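Local atomic coordinates of ribosomal protein uL16 3-hydroxylase (Escherichia coli, PDB entry 4CCL), a protein that hydroxylates an arginine of ribosomal protein uL16, using iron, 2-oxoglutarate and molecular oxygen, and so regulates growth. Residues B[76-88]-B[110-122]. Numbering follows the deposited sequence.
Sequences ETNWSLLVQAVNH and DLMISFSVPGGGV. With SO4 (sulfate ion), chain L.
L81 and F115, with V83 and I113, are the hydrogen-bonded pairs of an antiparallel strand contact, 79-83 against 110-116, inside the large sheet of the catalytic domain, flanked by strands 51-57 and 195-202. Each pair exchanges two backbone hydrogen bonds, V83 N to I113 O being nearly straight at 173°. On the face carrying L81 and F115, V117 CG2 lies over the five-membered ring of W79, 3.5 Å from its centroid, while W79 CH2 comes to the F115 edge. W79 gets there with CG between its backbone N and carbonyl carbon (chi1 65°), and its NE1 is hydrogen-bonded to G75 O. This sheet belongs to the JmjC cupin fold; its other face looks into the active site. There S114, an inferred substrate-binding residue, donates a hydrogen bond from OG to O1 of a sulfate (2.8 Å), probably from the crystallisation liquor, which R140 also binds; beside it L82 CD2 packs 3.6 Å from CE of selenomethionine M112. Near D110, N87 bridges two residues: OD1 accepts L111 N (3.0 Å) from above the amide plane, and ND2 donates to D110 OD1 (2.9 Å). With an alanine in place of N87, L111 N would probably lose its acceptor and D110 OD1 its amide donor, keeping from 76-88 just the weak bond of H88 NE2. H88 ND1 is hydrogen-bonded to E278 O. At the V117-G120 turn, P118 O accepts T77 OG1 and N78 N from opposite faces of its carbonyl plane.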
ATOM      1  N   GLU B  76     -46.038  13.521   6.091  1.00100.18           N
ATOM      2  CA  GLU B  76     -46.602  12.488   6.945  1.00101.07           C
ATOM      3  C   GLU B  76     -46.217  11.125   6.401  1.00 94.07           C
ATOM      4  O   GLU B  76     -46.564  10.096   6.981  1.00 92.72           O
ATOM      5  CB  GLU B  76     -48.126  12.595   6.984  1.00111.21           C
ATOM      6  CG  GLU B  76     -48.659  13.986   7.269  1.00119.71           C
ATOM      7  CD  GLU B  76     -50.176  14.035   7.263  1.00128.77           C
ATOM      8  OE1 GLU B  76     -50.810  12.958   7.254  1.00127.51           O
ATOM      9  OE2 GLU B  76     -50.733  15.153   7.268  1.00135.79           O
ATOM     10  N   THR B  77     -45.499  11.124   5.282  1.00 90.01           N
ATOM     11  CA  THR B  77     -45.329   9.907   4.500  1.00 85.16           C
ATOM     12  C   THR B  77     -44.010   9.838   3.714  1.00 84.47           C
ATOM     13  O   THR B  77     -43.357  10.856   3.461  1.00 86.62           O
ATOM     14  CB  THR B  77     -46.533   9.728   3.530  1.00 97.66           C
ATOM     15  OG1 THR B  77     -46.902   8.347   3.446  1.00102.26           O
ATOM     16  CG2 THR B  77     -46.209  10.257   2.145  1.00 93.65           C
ATOM     17  N   ASN B  78     -43.626   8.615   3.357  1.00 83.81           N
ATOM     18  CA  ASN B  78     -42.557   8.352   2.392  1.00 81.86           C
ATOM     19  C   ASN B  78     -41.152   8.893   2.690  1.00 76.98           C
ATOM     20  O   ASN B  78     -40.425   9.254   1.764  1.00 78.41           O
ATOM     21  CB  ASN B  78     -42.995   8.799   0.990  1.00 81.68           C
ATOM     22  CG  ASN B  78     -44.029   7.875   0.379  1.00 78.05           C
ATOM     23  OD1 ASN B  78     -44.202   6.738   0.821  1.00 77.68           O
ATOM     24  ND2 ASN B  78     -44.713   8.355  -0.652  1.00 95.02           N
ATOM     25  N   TRP B  79     -40.761   8.941   3.959  1.00 77.89           N
ATOM     26  CA  TRP B  79     -39.393   9.343   4.290  1.00 73.54           C
ATOM     27  C   TRP B  79     -38.829   8.632   5.515  1.00 71.59           C
ATOM     28  O   TRP B  79     -39.578   8.101   6.338  1.00 81.85           O
ATOM     29  CB  TRP B  79     -39.284  10.863   4.450  1.00 80.07           C
ATOM     30  CG  TRP B  79     -40.048  11.432   5.606  1.00 83.49           C
ATOM     31  CD1 TRP B  79     -41.319  11.925   5.585  1.00 87.74           C
ATOM     32  CD2 TRP B  79     -39.580  11.585   6.955  1.00 79.48           C
ATOM     33  NE1 TRP B  79     -41.676  12.367   6.836  1.00 80.44           N
ATOM     34  CE2 TRP B  79     -40.628  12.171   7.692  1.00 78.79           C
ATOM     35  CE3 TRP B  79     -38.383  11.280   7.606  1.00 74.85           C
ATOM     36  CZ2 TRP B  79     -40.511  12.458   9.052  1.00 87.60           C
ATOM     37  CZ3 TRP B  79     -38.269  11.568   8.957  1.00 80.05           C
ATOM     38  CH2 TRP B  79     -39.327  12.150   9.664  1.00 81.45           C
ATOM     39  N   SER B  80     -37.504   8.625   5.628  1.00 70.34           N
ATOM     40  CA  SER B  80     -36.848   8.012   6.775  1.00 68.58           C
ATOM     41  C   SER B  80     -35.545   8.707   7.164  1.00 80.93           C
ATOM     42  O   SER B  80     -34.767   9.136   6.307  1.00 68.79           O
ATOM     43  CB  SER B  80     -36.593   6.526   6.511  1.00 70.68           C
ATOM     44  OG  SER B  80     -35.934   5.916   7.607  1.00 73.58           O
ATOM     45  N   LEU B  81     -35.315   8.792   8.469  1.00 68.04           N
ATOM     46  CA  LEU B  81     -34.092   9.355   9.023  1.00 72.59           C
ATOM     47  C   LEU B  81     -33.180   8.235   9.510  1.00 68.57           C
ATOM     48  O   LEU B  81     -33.576   7.422  10.345  1.00 67.21           O
ATOM     49  CB  LEU B  81     -34.418  10.304  10.180  1.00 69.43           C
ATOM     50  CG  LEU B  81     -33.231  10.791  11.015  1.00 82.94           C
ATOM     51  CD1 LEU B  81     -32.229  11.550  10.152  1.00 70.12           C
ATOM     52  CD2 LEU B  81     -33.708  11.649  12.179  1.00 71.06           C
ATOM     53  N   LEU B  82     -31.963   8.196   8.978  1.00 64.88           N
ATOM     54  CA  LEU B  82     -30.976   7.194   9.365  1.00 62.87           C
ATOM     55  C   LEU B  82     -29.797   7.815  10.103  1.00 72.68           C
ATOM     56  O   LEU B  82     -29.151   8.730   9.597  1.00 73.46           O
ATOM     57  CB  LEU B  82     -30.468   6.434   8.139  1.00 62.11           C
ATOM     58  CG  LEU B  82     -31.427   5.461   7.447  1.00 75.90           C
ATOM     59  CD1 LEU B  82     -32.262   6.158   6.382  1.00 63.29           C
ATOM     60  CD2 LEU B  82     -30.660   4.290   6.855  1.00 75.71           C
ATOM     61  N   VAL B  83     -29.515   7.307  11.297  1.00 68.98           N
ATOM     62  CA  VAL B  83     -28.399   7.796  12.096  1.00 68.04           C
ATOM     63  C   VAL B  83     -27.407   6.681  12.419  1.00 69.34           C
ATOM     64  O   VAL B  83     -27.771   5.662  13.009  1.00 68.50           O
ATOM     65  CB  VAL B  83     -28.883   8.439  13.407  1.00 66.40           C
ATOM     66  CG1 VAL B  83     -27.694   8.826  14.273  1.00 62.88           C
ATOM     67  CG2 VAL B  83     -29.754   9.651  13.113  1.00 65.17           C
ATOM     68  N   GLN B  84     -26.152   6.889  12.025  1.00 64.92           N
ATOM     69  CA  GLN B  84     -25.088   5.908  12.222  1.00 62.59           C
ATOM     70  C   GLN B  84     -24.508   5.952  13.631  1.00 66.09           C
ATOM     71  O   GLN B  84     -24.418   7.018  14.239  1.00 73.35           O
ATOM     72  CB  GLN B  84     -23.958   6.158  11.221  1.00 66.13           C
ATOM     73  CG  GLN B  84     -24.371   6.063   9.766  1.00 63.69           C
ATOM     74  CD  GLN B  84     -24.490   4.631   9.287  1.00 65.95           C
ATOM     75  OE1 GLN B  84     -23.828   3.734   9.808  1.00 66.65           O
ATOM     76  NE2 GLN B  84     -25.342   4.409   8.293  1.00 64.24           N
ATOM     77  N   ALA B  85     -24.113   4.784  14.134  1.00 60.16           N
ATOM     78  CA  ALA B  85     -23.348   4.658  15.379  1.00 61.76           C
ATOM     79  C   ALA B  85     -23.932   5.405  16.580  1.00 62.28           C
ATOM     80  O   ALA B  85     -23.226   6.164  17.244  1.00 68.42           O
ATOM     81  CB  ALA B  85     -21.900   5.081  15.149  1.00 56.65           C
ATOM     82  N   VAL B  86     -25.215   5.186  16.856  1.00 57.99           N
ATOM     83  CA  VAL B  86     -25.880   5.846  17.976  1.00 62.34           C
ATOM     84  C   VAL B  86     -25.260   5.415  19.306  1.00 65.13           C
ATOM     85  O   VAL B  86     -25.213   6.191  20.264  1.00 69.75           O
ATOM     86  CB  VAL B  86     -27.398   5.556  17.973  1.00 65.18           C
ATOM     87  CG1 VAL B  86     -28.077   6.146  19.205  1.00 64.41           C
ATOM     88  CG2 VAL B  86     -28.035   6.104  16.711  1.00 58.84           C
ATOM     89  N   ASN B  87     -24.743   4.188  19.342  1.00 61.33           N
ATOM     90  CA  ASN B  87     -24.134   3.649  20.555  1.00 61.21           C
ATOM     91  C   ASN B  87     -22.934   4.468  21.031  1.00 64.84           C
ATOM     92  O   ASN B  87     -22.474   4.313  22.163  1.00 63.80           O
ATOM     93  CB  ASN B  87     -23.738   2.182  20.360  1.00 56.53           C
ATOM     94  CG  ASN B  87     -22.896   1.964  19.120  1.00 52.32           C
ATOM     95  OD1 ASN B  87     -23.278   2.361  18.019  1.00 66.76           O
ATOM     96  ND2 ASN B  87     -21.738   1.340  19.293  1.00 52.80           N
ATOM     97  N   HIS B  88     -22.429   5.333  20.158  1.00 65.16           N
ATOM     98  CA  HIS B  88     -21.369   6.261  20.529  1.00 69.46           C
ATOM     99  C   HIS B  88     -21.914   7.388  21.406  1.00 74.63           C
ATOM    100  O   HIS B  88     -21.333   7.714  22.441  1.00 83.55           O
ATOM    101  CB  HIS B  88     -20.687   6.840  19.282  1.00 58.38           C
ATOM    102  CG  HIS B  88     -19.928   5.831  18.474  1.00 57.11           C
ATOM    103  ND1 HIS B  88     -19.031   6.184  17.493  1.00 57.98           N
ATOM    104  CD2 HIS B  88     -19.939   4.474  18.505  1.00 65.50           C
ATOM    105  CE1 HIS B  88     -18.519   5.092  16.951  1.00 56.80           C
ATOM    106  NE2 HIS B  88     -19.051   4.044  17.546  1.00 55.17           N
ATOM    107  N   ASP B 110     -21.325  -1.574  14.784  1.00 51.17           N
ATOM    108  CA  ASP B 110     -22.000  -0.496  15.505  1.00 49.61           C
ATOM    109  C   ASP B 110     -23.520  -0.616  15.386  1.00 44.41           C
ATOM    110  O   ASP B 110     -24.032  -1.515  14.719  1.00 51.06           O
ATOM    111  CB  ASP B 110     -21.556   0.876  14.978  1.00 51.37           C
ATOM    112  CG  ASP B 110     -20.266   1.361  15.613  1.00 64.05           C
ATOM    113  OD1 ASP B 110     -20.119   1.224  16.846  1.00 63.78           O
ATOM    114  OD2 ASP B 110     -19.390   1.858  14.875  1.00 65.57           O
ATOM    115  N   LEU B 111     -24.227   0.321  16.015  1.00 45.39           N
ATOM    116  CA  LEU B 111     -25.687   0.334  16.039  1.00 45.06           C
ATOM    117  C   LEU B 111     -26.213   1.546  15.273  1.00 52.04           C
ATOM    118  O   LEU B 111     -26.016   2.684  15.703  1.00 53.32           O
ATOM    119  CB  LEU B 111     -26.173   0.382  17.495  1.00 48.36           C
ATOM    120  CG  LEU B 111     -27.604  -0.001  17.907  1.00 50.60           C
ATOM    121  CD1 LEU B 111     -28.654   0.976  17.411  1.00 48.23           C
ATOM    122  CD2 LEU B 111     -27.941  -1.399  17.444  1.00 56.81           C
HETATM  123  N   MSE B 112     -26.892   1.311  14.153  1.00 54.09           N
HETATM  124  CA  MSE B 112     -27.498   2.425  13.423  1.00 54.31           C
HETATM  125  C   MSE B 112     -29.019   2.390  13.563  1.00 55.81           C
HETATM  126  O   MSE B 112     -29.636   1.331  13.470  1.00 52.54           O
HETATM  127  CB  MSE B 112     -27.052   2.445  11.951  1.00 57.50           C
HETATM  128  CG  MSE B 112     -27.958   1.710  10.963  1.00 71.98           C
HETATM  129 SE   MSE B 112     -29.446   2.797  10.282  1.00 82.82          SE
HETATM  130  CE  MSE B 112     -30.232   1.468   9.098  1.00 51.49           C
ATOM    131  N   ILE B 113     -29.619   3.550  13.812  1.00 53.74           N
ATOM    132  CA  ILE B 113     -31.060   3.622  14.046  1.00 53.33           C
ATOM    133  C   ILE B 113     -31.777   4.332  12.905  1.00 61.33           C
ATOM    134  O   ILE B 113     -31.298   5.345  12.406  1.00 64.65           O
ATOM    135  CB  ILE B 113     -31.380   4.361  15.365  1.00 50.46           C
ATOM    136  CG1 ILE B 113     -30.691   3.672  16.541  1.00 49.49           C
ATOM    137  CG2 ILE B 113     -32.887   4.433  15.601  1.00 50.76           C
ATOM    138  CD1 ILE B 113     -30.983   4.303  17.881  1.00 60.49           C
ATOM    139  N   SER B 114     -32.926   3.804  12.493  1.00 52.91           N
ATOM    140  CA  SER B 114     -33.741   4.497  11.503  1.00 51.22           C
ATOM    141  C   SER B 114     -35.148   4.764  12.026  1.00 61.64           C
ATOM    142  O   SER B 114     -35.781   3.883  12.606  1.00 59.30           O
ATOM    143  CB  SER B 114     -33.803   3.712  10.189  1.00 50.41           C
ATOM    144  OG  SER B 114     -34.586   2.538  10.322  1.00 52.62           O
ATOM    145  N   PHE B 115     -35.629   5.987  11.827  1.00 62.03           N
ATOM    146  CA  PHE B 115     -37.023   6.313  12.100  1.00 63.06           C
ATOM    147  C   PHE B 115     -37.740   6.559  10.785  1.00 64.47           C
ATOM    148  O   PHE B 115     -37.318   7.394   9.990  1.00 66.93           O
ATOM    149  CB  PHE B 115     -37.151   7.547  12.997  1.00 56.90           C
ATOM    150  CG  PHE B 115     -38.558   8.078  13.100  1.00 63.54           C
ATOM    151  CD1 PHE B 115     -39.505   7.428  13.877  1.00 61.68           C
ATOM    152  CD2 PHE B 115     -38.931   9.227  12.422  1.00 63.93           C
ATOM    153  CE1 PHE B 115     -40.797   7.913  13.973  1.00 66.00           C
ATOM    154  CE2 PHE B 115     -40.221   9.717  12.515  1.00 63.80           C
ATOM    155  CZ  PHE B 115     -41.155   9.059  13.291  1.00 62.50           C
ATOM    156  N   SER B 116     -38.828   5.834  10.555  1.00 59.48           N
ATOM    157  CA  SER B 116     -39.570   5.981   9.310  1.00 64.15           C
ATOM    158  C   SER B 116     -41.070   6.195   9.514  1.00 66.88           C
ATOM    159  O   SER B 116     -41.717   5.480  10.275  1.00 68.08           O
ATOM    160  CB  SER B 116     -39.323   4.775   8.396  1.00 66.13           C
ATOM    161  OG  SER B 116     -39.520   3.556   9.092  1.00 70.00           O
ATOM    162  N   VAL B 117     -41.611   7.193   8.825  1.00 66.12           N
ATOM    163  CA  VAL B 117     -43.050   7.404   8.747  1.00 67.63           C
ATOM    164  C   VAL B 117     -43.569   6.437   7.680  1.00 72.70           C
ATOM    165  O   VAL B 117     -42.767   5.910   6.910  1.00 71.65           O
ATOM    166  CB  VAL B 117     -43.355   8.859   8.359  1.00 67.42           C
ATOM    167  CG1 VAL B 117     -42.809   9.807   9.411  1.00 64.14           C
ATOM    168  CG2 VAL B 117     -42.766   9.168   6.999  1.00 70.31           C
ATOM    169  N   PRO B 118     -44.893   6.181   7.637  1.00 73.39           N
ATOM    170  CA  PRO B 118     -45.429   5.186   6.694  1.00 64.02           C
ATOM    171  C   PRO B 118     -44.976   5.391   5.251  1.00 62.01           C
ATOM    172  O   PRO B 118     -45.025   6.504   4.732  1.00 66.31           O
ATOM    173  CB  PRO B 118     -46.939   5.397   6.798  1.00 63.55           C
ATOM    174  CG  PRO B 118     -47.146   5.845   8.190  1.00 60.43           C
ATOM    175  CD  PRO B 118     -45.940   6.671   8.554  1.00 77.76           C
ATOM    176  N   GLY B 119     -44.538   4.308   4.616  1.00 62.93           N
ATOM    177  CA  GLY B 119     -43.977   4.372   3.280  1.00 63.27           C
ATOM    178  C   GLY B 119     -42.494   4.692   3.294  1.00 66.62           C
ATOM    179  O   GLY B 119     -41.797   4.494   2.298  1.00 64.35           O
ATOM    180  N   GLY B 120     -42.009   5.183   4.431  1.00 65.77           N
ATOM    181  CA  GLY B 120     -40.614   5.556   4.573  1.00 64.69           C
ATOM    182  C   GLY B 120     -39.688   4.357   4.576  1.00 69.89           C
ATOM    183  O   GLY B 120     -40.012   3.308   5.134  1.00 73.02           O
ATOM    184  N   GLY B 121     -38.525   4.514   3.953  1.00 66.39           N
ATOM    185  CA  GLY B 121     -37.584   3.417   3.839  1.00 56.84           C
ATOM    186  C   GLY B 121     -36.433   3.711   2.899  1.00 64.86           C
ATOM    187  O   GLY B 121     -36.423   4.729   2.211  1.00 74.10           O
ATOM    188  N   VAL B 122     -35.453   2.815   2.876  1.00 66.41           N
ATOM    189  CA  VAL B 122     -34.242   3.029   2.095  1.00 68.17           C
ATOM    190  C   VAL B 122     -34.288   2.360   0.704  1.00 63.96           C
ATOM    191  O   VAL B 122     -33.397   2.560  -0.129  1.00 67.47           O
ATOM    192  CB  VAL B 122     -33.001   2.610   2.934  1.00 67.96           C
ATOM    193  CG1 VAL B 122     -32.311   1.377   2.363  1.00 66.09           C
ATOM    194  CG2 VAL B 122     -32.038   3.782   3.094  1.00 66.93           C
TER
HETATM  195  S   SO4 L1375     -33.390   0.589   7.608  1.00 68.78           S
HETATM  196  O1  SO4 L1375     -33.477   0.347   9.045  1.00 62.68           O
HETATM  197  O2  SO4 L1375     -32.306  -0.205   7.036  1.00 74.15           O
HETATM  198  O3  SO4 L1375     -34.642   0.203   6.965  1.00 75.26           O
HETATM  199  O4  SO4 L1375     -33.135   2.009   7.385  1.00 65.34           O